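Local coordinates for metallo-beta-lactamase domain-containing protein (Enterococcus faecalis, PDB 2AZ4) that probably acts as a zinc-dependent, RNA-binding exonuclease of the metallo-beta-lactamase fold, although its function has not been established, at residues 11-23 / 399-411. Residues are numbered along the deposited sequence; the frame is centred on the assembly and turned at random.
With ZN (zinc ion), chain D.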
# COMPACT_ATOMS: atom_id res chain seq x y z
N PHE A 11 -7.28 -2.22 19.89
CA PHE A 11 -6.05 -2.17 19.09
C PHE A 11 -5.29 -3.48 19.20
O PHE A 11 -4.35 -3.63 19.99
CB PHE A 11 -5.21 -0.95 19.49
CG PHE A 11 -5.93 0.35 19.25
CD1 PHE A 11 -5.76 1.05 18.04
CD2 PHE A 11 -6.82 0.85 20.21
CE1 PHE A 11 -6.46 2.23 17.80
CE2 PHE A 11 -7.53 2.03 19.97
CZ PHE A 11 -7.35 2.72 18.76
N HIS A 12 -5.75 -4.45 18.41
CA HIS A 12 -5.22 -5.81 18.45
C HIS A 12 -3.77 -5.92 18.05
O HIS A 12 -3.06 -6.74 18.62
CB HIS A 12 -6.08 -6.72 17.55
CG HIS A 12 -7.46 -6.98 18.09
ND1 HIS A 12 -7.68 -7.72 19.24
CD2 HIS A 12 -8.69 -6.62 17.64
CE1 HIS A 12 -8.98 -7.80 19.47
NE2 HIS A 12 -9.61 -7.12 18.52
N SER A 13 -3.33 -5.12 17.07
CA SER A 13 -2.05 -5.36 16.42
C SER A 13 -1.54 -4.13 15.70
O SER A 13 -2.30 -3.23 15.37
CB SER A 13 -2.23 -6.49 15.39
OG SER A 13 -1.01 -6.96 14.87
N GLY A 14 -0.24 -4.09 15.44
CA GLY A 14 0.30 -2.98 14.63
C GLY A 14 0.77 -1.77 15.39
O GLY A 14 1.09 -0.74 14.79
N ILE A 15 0.87 -1.90 16.71
CA ILE A 15 1.27 -0.77 17.59
C ILE A 15 2.79 -0.65 17.74
O ILE A 15 3.47 -1.59 18.13
CB ILE A 15 0.63 -0.88 18.99
CG1 ILE A 15 -0.90 -0.93 18.91
CG2 ILE A 15 1.17 0.24 19.96
CD1 ILE A 15 -1.57 0.35 18.41
N LEU A 16 3.31 0.55 17.47
CA LEU A 16 4.76 0.81 17.53
C LEU A 16 5.53 -0.01 16.51
O LEU A 16 6.63 -0.56 16.79
CB LEU A 16 5.33 0.69 18.96
CG LEU A 16 6.17 1.90 19.42
CD1 LEU A 16 7.46 2.08 18.62
CD2 LEU A 16 5.38 3.21 19.41
N THR A 17 4.93 -0.13 15.33
CA THR A 17 5.54 -0.81 14.23
C THR A 17 4.80 -0.34 12.98
O THR A 17 3.63 -0.01 13.03
CB THR A 17 5.51 -2.36 14.43
OG1 THR A 17 6.24 -2.99 13.38
CG2 THR A 17 4.08 -2.91 14.49
N ILE A 18 5.52 -0.25 11.87
CA ILE A 18 4.87 0.22 10.66
C ILE A 18 4.43 -1.01 9.87
O ILE A 18 5.16 -1.52 9.04
CB ILE A 18 5.80 1.17 9.87
CG1 ILE A 18 6.19 2.33 10.81
CG2 ILE A 18 5.11 1.65 8.61
CD1 ILE A 18 6.82 3.55 10.15
N GLY A 19 3.24 -1.50 10.21
CA GLY A 19 2.68 -2.66 9.54
C GLY A 19 1.90 -3.54 10.48
O GLY A 19 2.26 -3.70 11.65
N GLY A 20 0.81 -4.09 9.98
CA GLY A 20 0.04 -5.06 10.76
C GLY A 20 -1.00 -4.43 11.66
O GLY A 20 -1.41 -5.08 12.63
N THR A 21 -1.44 -3.21 11.34
CA THR A 21 -2.60 -2.61 12.03
C THR A 21 -3.83 -3.48 11.90
O THR A 21 -4.29 -3.78 10.80
CB THR A 21 -2.95 -1.21 11.50
OG1 THR A 21 -1.83 -0.34 11.67
CG2 THR A 21 -4.10 -0.60 12.30
N VAL A 22 -4.35 -3.92 13.04
CA VAL A 22 -5.63 -4.62 13.05
C VAL A 22 -6.39 -4.02 14.22
O VAL A 22 -6.00 -4.17 15.39
CB VAL A 22 -5.48 -6.15 13.22
CG1 VAL A 22 -6.85 -6.82 13.25
CG2 VAL A 22 -4.59 -6.76 12.11
N ILE A 23 -7.46 -3.31 13.89
CA ILE A 23 -8.29 -2.68 14.87
C ILE A 23 -9.67 -3.27 14.71
O ILE A 23 -10.11 -3.54 13.59
CB ILE A 23 -8.30 -1.13 14.66
CG1 ILE A 23 -6.89 -0.57 14.94
CG2 ILE A 23 -9.37 -0.45 15.47
CD1 ILE A 23 -6.65 0.84 14.37
N VAL A 399 -10.61 13.58 19.65
CA VAL A 399 -9.55 12.73 20.19
C VAL A 399 -8.74 12.18 19.02
O VAL A 399 -9.30 11.67 18.04
CB VAL A 399 -10.11 11.53 21.01
CG1 VAL A 399 -8.95 10.76 21.62
CG2 VAL A 399 -11.10 12.00 22.11
N LEU A 400 -7.42 12.29 19.14
CA LEU A 400 -6.48 11.79 18.13
C LEU A 400 -5.77 10.55 18.66
O LEU A 400 -5.28 10.54 19.80
CB LEU A 400 -5.45 12.90 17.83
CG LEU A 400 -4.55 13.03 16.58
CD1 LEU A 400 -3.09 13.01 16.95
CD2 LEU A 400 -4.87 12.11 15.37
N VAL A 401 -5.72 9.49 17.83
CA VAL A 401 -4.97 8.30 18.16
C VAL A 401 -3.87 8.03 17.12
O VAL A 401 -4.19 7.51 16.05
CB VAL A 401 -5.90 7.03 18.22
CG1 VAL A 401 -5.13 5.80 18.72
CG2 VAL A 401 -7.11 7.28 19.05
N PRO A 402 -2.60 8.40 17.40
CA PRO A 402 -1.56 8.00 16.45
C PRO A 402 -1.42 6.48 16.36
O PRO A 402 -1.46 5.77 17.39
CB PRO A 402 -0.29 8.63 17.02
CG PRO A 402 -0.80 9.77 17.91
CD PRO A 402 -2.03 9.21 18.50
N ILE A 403 -1.29 6.00 15.12
CA ILE A 403 -1.03 4.59 14.81
C ILE A 403 -0.09 4.56 13.62
O ILE A 403 0.21 5.60 13.06
CB ILE A 403 -2.32 3.83 14.46
CG1 ILE A 403 -3.04 4.50 13.27
CG2 ILE A 403 -3.19 3.67 15.71
CD1 ILE A 403 -4.21 3.72 12.70
N HIS A 404 0.39 3.37 13.26
CA HIS A 404 1.25 3.19 12.10
C HIS A 404 2.41 4.21 12.19
O HIS A 404 2.63 5.02 11.28
CB HIS A 404 0.41 3.38 10.82
CG HIS A 404 0.84 2.55 9.66
ND1 HIS A 404 1.10 1.19 9.76
CD2 HIS A 404 1.02 2.86 8.35
CE1 HIS A 404 1.43 0.72 8.57
NE2 HIS A 404 1.39 1.71 7.70
N THR A 405 3.13 4.15 13.31
CA THR A 405 4.14 5.15 13.66
C THR A 405 5.12 4.60 14.72
O THR A 405 4.75 3.82 15.59
CB THR A 405 3.46 6.50 14.12
OG1 THR A 405 4.46 7.48 14.40
CG2 THR A 405 2.54 6.30 15.36
N LEU A 406 6.39 4.98 14.59
CA LEU A 406 7.41 4.68 15.61
C LEU A 406 7.58 5.82 16.64
O LEU A 406 8.32 5.67 17.62
CB LEU A 406 8.76 4.35 14.96
CG LEU A 406 8.83 3.35 13.81
CD1 LEU A 406 10.27 3.16 13.32
CD2 LEU A 406 8.24 2.03 14.22
N LYS A 407 6.91 6.95 16.39
CA LYS A 407 6.99 8.14 17.28
C LYS A 407 5.62 8.80 17.45
O LYS A 407 5.40 9.94 17.02
CB LYS A 407 8.02 9.14 16.74
CG LYS A 407 9.40 8.51 16.56
CD LYS A 407 10.45 9.45 16.03
CE LYS A 407 11.78 8.73 16.12
NZ LYS A 407 12.82 9.38 15.29
N PRO A 408 4.68 8.09 18.09
CA PRO A 408 3.34 8.62 18.21
C PRO A 408 3.25 9.92 19.04
O PRO A 408 2.31 10.69 18.86
CB PRO A 408 2.57 7.48 18.88
CG PRO A 408 3.59 6.68 19.56
CD PRO A 408 4.80 6.77 18.73
N GLU A 409 4.22 10.17 19.92
CA GLU A 409 4.21 11.40 20.75
C GLU A 409 4.46 12.65 19.93
O GLU A 409 4.14 13.75 20.38
CB GLU A 409 5.22 11.30 21.91
CG GLU A 409 4.78 10.32 22.97
CD GLU A 409 5.31 10.62 24.37
OE1 GLU A 409 6.42 10.13 24.69
OE2 GLU A 409 4.60 11.29 25.17
N LYS A 410 5.03 12.48 18.74
CA LYS A 410 5.26 13.61 17.83
C LYS A 410 3.99 14.09 17.12
O LYS A 410 3.94 15.22 16.60
CB LYS A 410 6.36 13.26 16.83
CG LYS A 410 7.74 13.13 17.46
CD LYS A 410 8.83 12.79 16.41
CE LYS A 410 9.08 13.95 15.44
NZ LYS A 410 10.23 14.83 15.84
N LEU A 411 2.96 13.25 17.11
CA LEU A 411 1.68 13.62 16.50
C LEU A 411 0.73 14.27 17.51
O LEU A 411 0.16 13.59 18.37
CB LEU A 411 1.01 12.41 15.82
CG LEU A 411 0.12 12.78 14.63
CD1 LEU A 411 0.94 13.37 13.45
CD2 LEU A 411 -0.74 11.59 14.16
ZN ZN D . 1.27 1.31 5.45
O HOH W 1 0.98 -0.32 11.98
O HOH W 2 -0.55 0.99 14.23
O HOH W 3 2.14 2.97 16.41
O HOH W 4 1.78 0.51 3.31
O HOH W 5 3.36 2.28 5.06
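His404 meets Ile18 and Gly19 beside a zinc ion. From CB its side chain turns (chi1 -147°) to carry the ring to the 14-21 loop, where CE1 of His404 lies 3.3 Å from Gly19 N; Gly19 has a backbone conformation, phi 144°, that a CB would hardly allow. With chi1 -57° putting Ile18 CG1 beside its backbone N, the CG2 branch lies over one ring face, a CH-pi contact 4.0 Å from the centroid of the His404 ring. At the tip, NE2 of His404 binds zinc at 2.3 Å, a site completed by Asp96, His97, Asp189 and two waters. The other ring nitrogen, ND1 of His404, donates in the ring plane to a water oxygen 2.7 Å away, which Gly14 O, Gly19 N and Thr21 OG1 also bind. Away from the metal, Phe11 CZ packs on Val401 CG1 at 3.8 Å, and Ile23 and Ile403 meet tip to tip through their CD1 methyls, apolar residues filling the space between the two sheets of the alpha-beta/beta-alpha sandwich. Farther along, the branched end of Leu16 covers the apolar Pro408 ring. No direct hydrogen bond joins the segments; waters carry the polar links, another bridging Leu16 N and Thr405 O, and with ND1 donating, NE2 presents its lone pair to zinc, its ring orientation probably steadied by the second-shell water.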